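Local coordinates for protein putative acid phosphatase WZB (Escherichia coli, PDB 2WMY) that probably removes phosphate from phosphotyrosine in proteins by hydrolysis, as a member of the low molecular weight protein tyrosine phosphatases, at residues L28-L33 against S141-A145; V58-L64 against D131-Q135; V87-S91 against S116-P120. The protein carries 1 engineered substitution. One frame throughout, in Å; residues are numbered along the deposited sequence.

Contact 1 (L28-L33 against S141-A145); sequences LLRRLL and SKRWA
L28, L29, L32 and L33 meet S141 and A145 where helix 21-32 packs beside helix 127-147, two helices of the parallel alpha/beta fold of this family. Helix 21-32 is the connecting helix of the beta-alpha-beta unit that joins neighbouring parallel strands 10-15 and 37-42. The two short helical segments run in roughly the same direction, 41° apart, and their axes come as close as 9.5 Å. No hydrogen bond links them, and the join rests on small residues of the second helix lying against leucines of the first.

Two of the three apolar contacts fall on A145. Its methyl is met by L32, whose CB lies 3.9 Å from A145 CB, and by L33, whose CD2 is also 3.9 Å from A145 CB. L33 already belongs to the turn that leaves the helix, so its branch reaches the alanine from beyond the last helical turn. L29 CD2 passes at 4.4 Å from W144 CB; the indole beyond turns off to bond through NE1 to L109 O and to meet W113 edge-to-face.

Apolar-to-polar packing centres on S141. The CD1 methyl of L32 rests 3.6 Å from S141 O and 4.0 Å from S141 CB, covering a carbonyl that remains satisfied inside its own helix by A145 N, 2.9 Å from S141 O. The hydroxyl, although buried among leucines, is also satisfied: with OG beside the backbone N and opposite the carbonyl carbon (chi1 -66°), it hydrogen-bonds L137 O one turn earlier. On the leucine side, the serine hydroxyl is touched by L28, whose CB lies 3.6 Å from S141 OG.

Contact 2 (V58-L64 against D131-Q135); sequences VAEKNGL and DSVYQ
The side-chain amide of N62 lies stacked on the ring of Y134, the two planes 21° apart and the two side chains running antiparallel to one another. N62 CG sits 3.5 Å from Y134 CE2, toward the rim, and V58 O lies over the same face. The CG2 methyl of V58 is 3.7 Å from Y134 CB, while L64 reaches the ring at its edge, with CD2 3.9 Å from Y134 CE1. One turn back along helix 127-147, K61 NZ meets D131 OD1 at 2.7 Å in a salt bridge, on the syn side and 27° out of the carboxylate plane.

What brings N62 and L64 to the ring is a Schellman motif closing helix 53-61. G63, at positive phi, is its C-prime residue; L64 N bonds A59 O and G63 N bonds E60 O, turning the chain so that N62 lies over a face of the tyrosine ring and L64 comes to its edge.

The amide is held flat by its own nitrogen, since N62 ND2 donates almost straight to V58 O at 2.9 Å. ND2 also donates to water 1, which passes a hydrogen bond on to D131 OD1, giving that oxygen two donors. Trans to the backbone N (chi1 -175°), the ring of Y134 extends toward helix 21-32, where I24 and L28 touch it, and water 2 lies in the ring plane, 2.8 Å from Y134 OH.

Contact 3 (V87-S91 against S116-P120); sequences VMEYS and SKEIP
The loop leading to D121, the predicted proton donor, is joined to the end of strand 84-87 where I119 and E118 meet M88, E89 and Y90. The backbone link is I119 N to M88 O, 3.0 Å. Beside it the M88 side chain, bent at chi2, brings SD to 3.8 Å from I119 CG1; M88 also touches C15, the predicted nucleophile.

E118 reaches across to the other segment. With CG trans to the backbone N (chi1 -178°), its chain runs out beside M88 and E89 until OE2 accepts from Y90 N at 2.7 Å. The N-H is nearly in line but comes from above the carboxylate, 36° out of its plane. The same OE2 packs tightly at the edge of the tyrosine ring, 3.0 Å from Y90 CD2, and receives a hydrogen bond from water 4, which accepts from S91 N. With E118 cut back to an alanine, the Y90 amide would probably lose its acceptor and water 4 one of its partners.

E89 runs obliquely past E118 to the predicted active site, where its OE2 forms a salt bridge with R21, which also bonds I119 O. The two glutamates come near, E89 OE1 lying 4.1 Å from E118 OE1, and probably repel; water 4, donating also to E89 OE1, bridges them and with Y90 N and R21 would tend to offset this.

How the contacts relate
Along the chain the contacts sit one within the next: contact 3 falls between the two segments of contact 2, and these between those of contact 1. Helix 127-147 serves both outer contacts, receiving helix 53-61 through 131-135 and helix 21-32 through 141-145. Contacts 1 and 2, centres about 14 Å apart, touch where L28 packs on Y134. Contact 3 lies at the end of the parallel sheet that carries the predicted active site, its centre about 18 Å from that of contact 2, yet I119 and P120 rest on V133. Contacts 1 and 3, about 17 Å between centres, do not touch. One helix thus ties distant parts of the chain and lies against the loop before D121.

Contact 1 (L28-L33 against S141-A145)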
ATOM      1  N   LEU A  28       7.972  -3.160  -0.833  1.00 15.87           N
ATOM      2  CA  LEU A  28       7.985  -4.565  -1.219  1.00 22.82           C
ATOM      3  C   LEU A  28       7.845  -4.692  -2.739  1.00 25.27           C
ATOM      4  O   LEU A  28       8.620  -5.402  -3.391  1.00 22.34           O
ATOM      5  CB  LEU A  28       6.874  -5.340  -0.491  1.00 24.10           C
ATOM      6  CG  LEU A  28       7.078  -5.582   1.015  1.00 21.56           C
ATOM      7  CD1 LEU A  28       5.794  -6.086   1.677  1.00 17.04           C
ATOM      8  CD2 LEU A  28       8.237  -6.552   1.264  1.00 23.97           C
ATOM      9  N   LEU A  29       6.872  -3.988  -3.308  1.00 24.23           N
ATOM     10  CA  LEU A  29       6.635  -4.074  -4.748  1.00 23.01           C
ATOM     11  C   LEU A  29       7.803  -3.528  -5.568  1.00 29.73           C
ATOM     12  O   LEU A  29       8.123  -4.080  -6.620  1.00 33.88           O
ATOM     13  CB  LEU A  29       5.326  -3.383  -5.143  1.00 27.51           C
ATOM     14  CG  LEU A  29       4.030  -4.118  -4.788  1.00 20.09           C
ATOM     15  CD1 LEU A  29       2.814  -3.240  -5.059  1.00 21.64           C
ATOM     16  CD2 LEU A  29       3.935  -5.418  -5.553  1.00 21.46           C
ATOM     17  N   ARG A  30       8.441  -2.458  -5.092  1.00 27.17           N
ATOM     18  CA  ARG A  30       9.580  -1.880  -5.814  1.00 28.58           C
ATOM     19  C   ARG A  30      10.705  -2.898  -5.897  1.00 32.78           C
ATOM     20  O   ARG A  30      11.347  -3.055  -6.929  1.00 37.06           O
ATOM     21  CB  ARG A  30      10.100  -0.619  -5.122  1.00 20.87           C
ATOM     22  CG  ARG A  30       9.230   0.605  -5.271  1.00 21.88           C
ATOM     23  CD  ARG A  30       9.877   1.797  -4.587  1.00 24.73           C
ATOM     24  NE  ARG A  30       9.059   3.001  -4.687  1.00 28.14           N
ATOM     25  CZ  ARG A  30       9.381   4.166  -4.135  1.00 29.20           C
ATOM     26  NH1 ARG A  30      10.505   4.282  -3.442  1.00 36.52           N
ATOM     27  NH2 ARG A  30       8.584   5.214  -4.279  1.00 25.95           N
ATOM     28  N   ARG A  31      10.930  -3.572  -4.778  1.00 35.14           N
ATOM     29  CA  ARG A  31      11.883  -4.664  -4.653  1.00 33.92           C
ATOM     30  C   ARG A  31      11.682  -5.711  -5.752  1.00 35.64           C
ATOM     31  O   ARG A  31      12.645  -6.218  -6.329  1.00 37.69           O
ATOM     32  CB  ARG A  31      11.633  -5.324  -3.305  1.00 31.83           C
ATOM     33  CG  ARG A  31      12.827  -5.813  -2.536  1.00 38.12           C
ATOM     34  CD  ARG A  31      12.309  -6.609  -1.340  1.00 39.40           C
ATOM     35  NE  ARG A  31      13.211  -6.607  -0.198  1.00 50.87           N
ATOM     36  CZ  ARG A  31      12.992  -7.295   0.918  1.00 55.09           C
ATOM     37  NH1 ARG A  31      11.901  -8.044   1.028  1.00 41.81           N
ATOM     38  NH2 ARG A  31      13.860  -7.240   1.919  1.00 61.51           N
ATOM     39  N   LEU A  32      10.421  -6.039  -6.021  1.00 29.73           N
ATOM     40  CA  LEU A  32      10.069  -7.125  -6.933  1.00 27.07           C
ATOM     41  C   LEU A  32       9.943  -6.667  -8.386  1.00 33.63           C
ATOM     42  O   LEU A  32      10.208  -7.432  -9.314  1.00 37.10           O
ATOM     43  CB  LEU A  32       8.762  -7.787  -6.487  1.00 25.62           C
ATOM     44  CG  LEU A  32       8.807  -8.540  -5.159  1.00 28.50           C
ATOM     45  CD1 LEU A  32       7.404  -8.734  -4.612  1.00 35.26           C
ATOM     46  CD2 LEU A  32       9.519  -9.881  -5.329  1.00 31.71           C
ATOM     47  N   LEU A  33       9.522  -5.424  -8.577  1.00 34.17           N
ATOM     48  CA  LEU A  33       9.314  -4.884  -9.914  1.00 41.14           C
ATOM     49  C   LEU A  33      10.048  -3.548 -10.042  1.00 46.28           C
ATOM     50  O   LEU A  33       9.427  -2.483 -10.042  1.00 43.82           O
ATOM     51  CB  LEU A  33       7.817  -4.718 -10.183  1.00 36.50           C
ATOM     52  CG  LEU A  33       6.932  -5.895  -9.751  1.00 30.26           C
ATOM     53  CD1 LEU A  33       5.492  -5.462  -9.578  1.00 23.67           C
ATOM     54  CD2 LEU A  33       7.032  -7.060 -10.734  1.00 33.49           C
ATOM     55  N   SER A 141       2.192  -9.152  -2.058  1.00 17.76           N
ATOM     56  CA  SER A 141       3.132  -8.531  -3.002  1.00 19.97           C
ATOM     57  C   SER A 141       3.762  -9.528  -3.972  1.00 24.14           C
ATOM     58  O   SER A 141       3.879  -9.252  -5.164  1.00 24.44           O
ATOM     59  CB  SER A 141       4.254  -7.802  -2.253  1.00 18.90           C
ATOM     60  OG  SER A 141       3.736  -6.707  -1.531  1.00 28.96           O
ATOM     61  N   LYS A 142       4.200 -10.671  -3.453  1.00 23.71           N
ATOM     62  CA  LYS A 142       4.783 -11.701  -4.307  1.00 27.48           C
ATOM     63  C   LYS A 142       3.776 -12.125  -5.369  1.00 21.27           C
ATOM     64  O   LYS A 142       4.119 -12.282  -6.534  1.00 26.41           O
ATOM     65  CB  LYS A 142       5.243 -12.915  -3.486  1.00 32.49           C
ATOM     66  CG  LYS A 142       6.468 -12.650  -2.616  1.00 47.30           C
ATOM     67  CD  LYS A 142       6.749 -13.811  -1.662  1.00 52.70           C
ATOM     68  CE  LYS A 142       7.860 -13.467  -0.676  1.00 50.85           C
ATOM     69  NZ  LYS A 142       7.972 -14.450   0.448  1.00 46.66           N
ATOM     70  N   ARG A 143       2.526 -12.296  -4.966  1.00 21.98           N
ATOM     71  CA  ARG A 143       1.501 -12.743  -5.903  1.00 26.90           C
ATOM     72  C   ARG A 143       1.115 -11.669  -6.919  1.00 29.36           C
ATOM     73  O   ARG A 143       0.887 -11.984  -8.083  1.00 27.49           O
ATOM     74  CB  ARG A 143       0.282 -13.280  -5.158  1.00 22.93           C
ATOM     75  CG  ARG A 143       0.637 -14.426  -4.226  1.00 32.46           C
ATOM     76  CD  ARG A 143      -0.581 -15.030  -3.546  1.00 34.56           C
ATOM     77  NE  ARG A 143      -0.203 -16.204  -2.764  1.00 41.15           N
ATOM     78  CZ  ARG A 143      -1.065 -17.020  -2.168  1.00 46.89           C
ATOM     79  NH1 ARG A 143      -2.371 -16.802  -2.262  1.00 48.84           N
ATOM     80  NH2 ARG A 143      -0.619 -18.062  -1.483  1.00 51.18           N
ATOM     81  N   TRP A 144       1.062 -10.407  -6.496  1.00 28.33           N
ATOM     82  CA  TRP A 144       0.826  -9.325  -7.452  1.00 27.71           C
ATOM     83  C   TRP A 144       1.967  -9.244  -8.458  1.00 26.23           C
ATOM     84  O   TRP A 144       1.747  -8.950  -9.627  1.00 30.12           O
ATOM     85  CB  TRP A 144       0.605  -7.972  -6.761  1.00 19.86           C
ATOM     86  CG  TRP A 144      -0.854  -7.612  -6.614  1.00 14.78           C
ATOM     87  CD1 TRP A 144      -1.541  -7.423  -5.453  1.00 14.10           C
ATOM     88  CD2 TRP A 144      -1.799  -7.414  -7.676  1.00 17.75           C
ATOM     89  NE1 TRP A 144      -2.856  -7.115  -5.724  1.00 15.78           N
ATOM     90  CE2 TRP A 144      -3.037  -7.100  -7.082  1.00 15.89           C
ATOM     91  CE3 TRP A 144      -1.717  -7.476  -9.072  1.00 22.21           C
ATOM     92  CZ2 TRP A 144      -4.189  -6.849  -7.834  1.00 19.49           C
ATOM     93  CZ3 TRP A 144      -2.863  -7.219  -9.819  1.00 27.02           C
ATOM     94  CH2 TRP A 144      -4.082  -6.915  -9.197  1.00 19.36           C
ATOM     95  N   ALA A 145       3.182  -9.535  -8.009  1.00 30.30           N
ATOM     96  CA  ALA A 145       4.341  -9.479  -8.892  1.00 28.58           C
ATOM     97  C   ALA A 145       4.309 -10.621  -9.899  1.00 33.48           C
ATOM     98  O   ALA A 145       4.697 -10.448 -11.053  1.00 35.07           O
ATOM     99  CB  ALA A 145       5.626  -9.510  -8.094  1.00 23.07           C
TER

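Contact 2 (V58-L64 against D131-Q135)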
ATOM      1  N   VAL A  58       9.213  -3.448  12.128  1.00 29.90           N
ATOM      2  CA  VAL A  58       8.917  -4.714  11.469  1.00 26.97           C
ATOM      3  C   VAL A  58       9.598  -4.794  10.116  1.00 30.70           C
ATOM      4  O   VAL A  58      10.018  -5.867   9.691  1.00 33.32           O
ATOM      5  CB  VAL A  58       7.404  -5.007  11.342  1.00 29.47           C
ATOM      6  CG1 VAL A  58       6.756  -4.163  10.234  1.00 18.15           C
ATOM      7  CG2 VAL A  58       7.188  -6.504  11.085  1.00 30.72           C
ATOM      8  N   ALA A  59       9.720  -3.652   9.451  1.00 26.62           N
ATOM      9  CA  ALA A  59      10.341  -3.617   8.139  1.00 21.07           C
ATOM     10  C   ALA A  59      11.825  -3.969   8.233  1.00 27.77           C
ATOM     11  O   ALA A  59      12.290  -4.918   7.594  1.00 28.39           O
ATOM     12  CB  ALA A  59      10.151  -2.255   7.505  1.00 24.78           C
ATOM     13  N   GLU A  60      12.572  -3.211   9.028  1.00 29.16           N
ATOM     14  CA  GLU A  60      14.011  -3.459   9.141  1.00 40.49           C
ATOM     15  C   GLU A  60      14.303  -4.868   9.655  1.00 38.55           C
ATOM     16  O   GLU A  60      15.204  -5.546   9.163  1.00 39.10           O
ATOM     17  CB  GLU A  60      14.696  -2.399  10.008  1.00 43.48           C
ATOM     18  CG  GLU A  60      14.953  -1.100   9.256  1.00 53.90           C
ATOM     19  CD  GLU A  60      15.506   0.001  10.138  1.00 63.13           C
ATOM     20  OE1 GLU A  60      15.989  -0.306  11.251  1.00 63.37           O
ATOM     21  OE2 GLU A  60      15.457   1.177   9.711  1.00 63.71           O
ATOM     22  N   LYS A  61      13.527  -5.297  10.644  1.00 38.03           N
ATOM     23  CA  LYS A  61      13.606  -6.660  11.161  1.00 41.31           C
ATOM     24  C   LYS A  61      13.563  -7.683  10.030  1.00 40.50           C
ATOM     25  O   LYS A  61      14.202  -8.734  10.114  1.00 47.58           O
ATOM     26  CB  LYS A  61      12.465  -6.899  12.148  1.00 47.28           C
ATOM     27  CG  LYS A  61      12.305  -8.322  12.636  1.00 51.33           C
ATOM     28  CD  LYS A  61      11.294  -8.348  13.772  1.00 50.16           C
ATOM     29  CE  LYS A  61      10.520  -9.647  13.810  1.00 47.93           C
ATOM     30  NZ  LYS A  61       9.394  -9.551  14.777  1.00 49.18           N
ATOM     31  N   ASN A  62      12.822  -7.364   8.972  1.00 30.74           N
ATOM     32  CA  ASN A  62      12.745  -8.219   7.786  1.00 30.90           C
ATOM     33  C   ASN A  62      13.629  -7.756   6.616  1.00 34.91           C
ATOM     34  O   ASN A  62      13.465  -8.211   5.486  1.00 33.61           O
ATOM     35  CB  ASN A  62      11.294  -8.364   7.314  1.00 27.66           C
ATOM     36  CG  ASN A  62      10.467  -9.272   8.218  1.00 30.50           C
ATOM     37  OD1 ASN A  62      10.334 -10.472   7.966  1.00 33.96           O
ATOM     38  ND2 ASN A  62       9.912  -8.703   9.275  1.00 23.38           N
ATOM     39  N   GLY A  63      14.558  -6.845   6.889  1.00 33.43           N
ATOM     40  CA  GLY A  63      15.515  -6.414   5.885  1.00 34.80           C
ATOM     41  C   GLY A  63      14.945  -5.455   4.859  1.00 38.35           C
ATOM     42  O   GLY A  63      15.516  -5.278   3.780  1.00 32.93           O
ATOM     43  N   LEU A  64      13.820  -4.831   5.198  1.00 28.06           N
ATOM     44  CA  LEU A  64      13.166  -3.893   4.290  1.00 27.17           C
ATOM     45  C   LEU A  64      13.358  -2.451   4.753  1.00 28.72           C
ATOM     46  O   LEU A  64      13.175  -2.143   5.929  1.00 29.60           O
ATOM     47  CB  LEU A  64      11.673  -4.213   4.162  1.00 21.33           C
ATOM     48  CG  LEU A  64      10.931  -3.319   3.165  1.00 26.54           C
ATOM     49  CD1 LEU A  64      11.455  -3.524   1.721  1.00 23.12           C
ATOM     50  CD2 LEU A  64       9.420  -3.525   3.249  1.00 19.11           C
ATOM     51  N   ASP A 131       4.030  -7.809  12.756  1.00 26.09           N
ATOM     52  CA  ASP A 131       4.622  -8.994  12.142  1.00 28.16           C
ATOM     53  C   ASP A 131       3.610  -9.631  11.202  1.00 26.16           C
ATOM     54  O   ASP A 131       3.931 -10.019  10.079  1.00 24.28           O
ATOM     55  CB  ASP A 131       5.004 -10.011  13.217  1.00 26.01           C
ATOM     56  CG  ASP A 131       6.200  -9.574  14.030  1.00 33.53           C
ATOM     57  OD1 ASP A 131       7.163  -9.060  13.427  1.00 36.35           O
ATOM     58  OD2 ASP A 131       6.179  -9.749  15.270  1.00 30.54           O
ATOM     59  N   SER A 132       2.375  -9.723  11.686  1.00 18.09           N
ATOM     60  CA  SER A 132       1.299 -10.364  10.958  1.00 18.31           C
ATOM     61  C   SER A 132       0.946  -9.571   9.697  1.00 26.05           C
ATOM     62  O   SER A 132       0.907 -10.122   8.604  1.00 21.87           O
ATOM     63  CB  SER A 132       0.086 -10.536  11.879  1.00 27.99           C
ATOM     64  OG  SER A 132      -1.051 -10.961  11.157  1.00 44.04           O
ATOM     65  N   VAL A 133       0.724  -8.271   9.841  1.00 29.83           N
ATOM     66  CA  VAL A 133       0.453  -7.427   8.681  1.00 23.34           C
ATOM     67  C   VAL A 133       1.607  -7.434   7.669  1.00 21.58           C
ATOM     68  O   VAL A 133       1.373  -7.487   6.461  1.00 19.42           O
ATOM     69  CB  VAL A 133       0.096  -5.985   9.092  1.00 28.08           C
ATOM     70  CG1 VAL A 133      -0.055  -5.097   7.861  1.00 23.27           C
ATOM     71  CG2 VAL A 133      -1.188  -5.984   9.906  1.00 30.47           C
ATOM     72  N   TYR A 134       2.845  -7.397   8.158  1.00 21.34           N
ATOM     73  CA  TYR A 134       3.997  -7.481   7.264  1.00 22.49           C
ATOM     74  C   TYR A 134       3.962  -8.740   6.398  1.00 24.14           C
ATOM     75  O   TYR A 134       4.172  -8.679   5.178  1.00 21.45           O
ATOM     76  CB  TYR A 134       5.323  -7.447   8.032  1.00 23.66           C
ATOM     77  CG  TYR A 134       6.509  -7.405   7.092  1.00 22.99           C
ATOM     78  CD1 TYR A 134       7.011  -6.194   6.634  1.00 21.03           C
ATOM     79  CD2 TYR A 134       7.093  -8.575   6.620  1.00 18.48           C
ATOM     80  CE1 TYR A 134       8.090  -6.141   5.760  1.00 21.61           C
ATOM     81  CE2 TYR A 134       8.167  -8.535   5.747  1.00 21.92           C
ATOM     82  CZ  TYR A 134       8.661  -7.310   5.319  1.00 26.77           C
ATOM     83  OH  TYR A 134       9.726  -7.251   4.448  1.00 27.95           O
ATOM     84  N   GLN A 135       3.723  -9.883   7.034  1.00 22.88           N
ATOM     85  CA  GLN A 135       3.682 -11.142   6.301  1.00 23.50           C
ATOM     86  C   GLN A 135       2.589 -11.129   5.235  1.00 11.93           C
ATOM     87  O   GLN A 135       2.805 -11.570   4.113  1.00 21.41           O
ATOM     88  CB  GLN A 135       3.495 -12.335   7.241  1.00 24.77           C
ATOM     89  CG  GLN A 135       3.376 -13.656   6.481  1.00 33.46           C
ATOM     90  CD  GLN A 135       3.100 -14.841   7.384  1.00 35.02           C
ATOM     91  OE1 GLN A 135       3.789 -15.050   8.383  1.00 42.51           O
ATOM     92  NE2 GLN A 135       2.089 -15.623   7.036  1.00 26.01           N
TER
HETATM   93  O   HOH W   1       8.260  -9.969  11.157  1.00 35.51           O
HETATM   94  O   HOH W   2      11.082  -9.437   3.323  1.00 35.76           O

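Contact 3 (V87-S91 against S116-P120)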
ATOM      1  N   VAL A  87      -5.566  -0.999  -2.925  1.00 23.29           N
ATOM      2  CA  VAL A  87      -6.005  -0.509  -1.621  1.00 14.72           C
ATOM      3  C   VAL A  87      -6.069  -1.634  -0.597  1.00 19.16           C
ATOM      4  O   VAL A  87      -6.231  -2.798  -0.951  1.00 17.80           O
ATOM      5  CB  VAL A  87      -7.357   0.223  -1.677  1.00 14.55           C
ATOM      6  CG1 VAL A  87      -7.345   1.296  -2.751  1.00 21.15           C
ATOM      7  CG2 VAL A  87      -8.492  -0.761  -1.908  1.00 24.20           C
ATOM      8  N   MET A  88      -5.937  -1.271   0.676  1.00 15.68           N
ATOM      9  CA  MET A  88      -5.764  -2.254   1.730  1.00 19.36           C
ATOM     10  C   MET A  88      -7.092  -2.872   2.152  1.00 21.41           C
ATOM     11  O   MET A  88      -7.178  -4.074   2.383  1.00 20.95           O
ATOM     12  CB  MET A  88      -5.047  -1.619   2.926  1.00 18.43           C
ATOM     13  CG  MET A  88      -3.640  -1.117   2.605  1.00 14.37           C
ATOM     14  SD  MET A  88      -2.579  -2.480   2.078  1.00 16.41           S
ATOM     15  CE  MET A  88      -1.245  -1.596   1.259  1.00 12.76           C
ATOM     16  N   GLU A  89      -8.130  -2.047   2.220  1.00 19.18           N
ATOM     17  CA  GLU A  89      -9.395  -2.478   2.801  1.00 20.54           C
ATOM     18  C   GLU A  89     -10.591  -2.351   1.865  1.00 19.28           C
ATOM     19  O   GLU A  89     -10.629  -1.479   0.997  1.00 20.91           O
ATOM     20  CB  GLU A  89      -9.673  -1.688   4.080  1.00 18.31           C
ATOM     21  CG  GLU A  89      -8.580  -1.789   5.123  1.00 21.77           C
ATOM     22  CD  GLU A  89      -8.929  -1.035   6.385  1.00 24.02           C
ATOM     23  OE1 GLU A  89     -10.117  -1.061   6.757  1.00 34.93           O
ATOM     24  OE2 GLU A  89      -8.022  -0.425   7.003  1.00 27.81           O
ATOM     25  N   TYR A  90     -11.571  -3.228   2.062  1.00 16.88           N
ATOM     26  CA  TYR A  90     -12.840  -3.118   1.366  1.00 22.70           C
ATOM     27  C   TYR A  90     -13.390  -1.706   1.516  1.00 30.55           C
ATOM     28  O   TYR A  90     -13.792  -1.084   0.535  1.00 32.23           O
ATOM     29  CB  TYR A  90     -13.837  -4.148   1.896  1.00 35.22           C
ATOM     30  CG  TYR A  90     -13.574  -5.553   1.406  1.00 48.99           C
ATOM     31  CD1 TYR A  90     -13.853  -5.917   0.093  1.00 53.28           C
ATOM     32  CD2 TYR A  90     -13.047  -6.519   2.254  1.00 59.54           C
ATOM     33  CE1 TYR A  90     -13.608  -7.205  -0.361  1.00 54.68           C
ATOM     34  CE2 TYR A  90     -12.801  -7.809   1.809  1.00 59.15           C
ATOM     35  CZ  TYR A  90     -13.083  -8.146   0.505  1.00 57.23           C
ATOM     36  OH  TYR A  90     -12.836  -9.426   0.071  1.00 60.95           O
ATOM     37  N   SER A  91     -13.384  -1.189   2.741  1.00 27.43           N
ATOM     38  CA  SER A  91     -13.888   0.160   2.988  1.00 31.52           C
ATOM     39  C   SER A  91     -13.189   1.210   2.115  1.00 29.49           C
ATOM     40  O   SER A  91     -13.776   2.231   1.770  1.00 39.55           O
ATOM     41  CB  SER A  91     -13.755   0.523   4.469  1.00 27.47           C
ATOM     42  OG  SER A  91     -12.408   0.392   4.894  1.00 32.05           O
ATOM     43  N   SER A 116      -7.937 -14.702   2.190  1.00 45.87           N
ATOM     44  CA  SER A 116      -8.583 -13.534   2.767  1.00 46.96           C
ATOM     45  C   SER A 116      -7.896 -12.301   2.187  1.00 41.85           C
ATOM     46  O   SER A 116      -6.672 -12.217   2.186  1.00 44.68           O
ATOM     47  CB  SER A 116      -8.485 -13.552   4.288  1.00 47.72           C
ATOM     48  OG  SER A 116      -9.185 -12.455   4.844  1.00 48.29           O
ATOM     49  N   LYS A 117      -8.679 -11.353   1.686  1.00 39.36           N
ATOM     50  CA  LYS A 117      -8.131 -10.296   0.838  1.00 37.97           C
ATOM     51  C   LYS A 117      -7.799  -8.992   1.555  1.00 35.63           C
ATOM     52  O   LYS A 117      -7.032  -8.184   1.053  1.00 29.20           O
ATOM     53  CB  LYS A 117      -9.073 -10.007  -0.335  1.00 37.70           C
ATOM     54  CG  LYS A 117      -9.473 -11.237  -1.119  1.00 35.42           C
ATOM     55  CD  LYS A 117     -10.072 -10.881  -2.465  1.00 39.29           C
ATOM     56  CE  LYS A 117     -10.691 -12.112  -3.113  1.00 48.40           C
ATOM     57  NZ  LYS A 117      -9.932 -13.360  -2.774  1.00 54.49           N
ATOM     58  N   GLU A 118      -8.382  -8.774   2.723  1.00 33.05           N
ATOM     59  CA  GLU A 118      -8.199  -7.496   3.388  1.00 29.81           C
ATOM     60  C   GLU A 118      -6.925  -7.459   4.234  1.00 26.81           C
ATOM     61  O   GLU A 118      -6.631  -8.397   4.980  1.00 23.75           O
ATOM     62  CB  GLU A 118      -9.431  -7.159   4.231  1.00 33.64           C
ATOM     63  CG  GLU A 118      -9.350  -5.827   4.935  1.00 40.61           C
ATOM     64  CD  GLU A 118     -10.714  -5.224   5.178  1.00 43.06           C
ATOM     65  OE1 GLU A 118     -11.065  -5.014   6.357  1.00 45.18           O
ATOM     66  OE2 GLU A 118     -11.431  -4.963   4.190  1.00 41.65           O
ATOM     67  N   ILE A 119      -6.159  -6.381   4.097  1.00 17.08           N
ATOM     68  CA  ILE A 119      -5.011  -6.156   4.971  1.00 20.14           C
ATOM     69  C   ILE A 119      -5.461  -5.297   6.155  1.00 24.57           C
ATOM     70  O   ILE A 119      -5.726  -4.109   5.987  1.00 22.25           O
ATOM     71  CB  ILE A 119      -3.870  -5.433   4.228  1.00 19.73           C
ATOM     72  CG1 ILE A 119      -3.654  -6.044   2.837  1.00 21.73           C
ATOM     73  CG2 ILE A 119      -2.592  -5.444   5.061  1.00 20.63           C
ATOM     74  CD1 ILE A 119      -3.023  -7.422   2.846  1.00 24.19           C
ATOM     75  N   PRO A 120      -5.544  -5.893   7.358  1.00 22.63           N
ATOM     76  CA  PRO A 120      -6.077  -5.185   8.527  1.00 25.11           C
ATOM     77  C   PRO A 120      -5.183  -4.015   8.909  1.00 20.08           C
ATOM     78  O   PRO A 120      -4.022  -3.979   8.507  1.00 21.07           O
ATOM     79  CB  PRO A 120      -6.051  -6.252   9.638  1.00 27.16           C
ATOM     80  CG  PRO A 120      -5.875  -7.556   8.927  1.00 31.21           C
ATOM     81  CD  PRO A 120      -5.085  -7.246   7.701  1.00 23.43           C
TER
HETATM   82  O   HOH W   3      -6.176  -6.046   0.354  1.00 28.65           O
HETATM   83  O   HOH W   4     -12.591  -2.224   5.243  1.00 50.85           O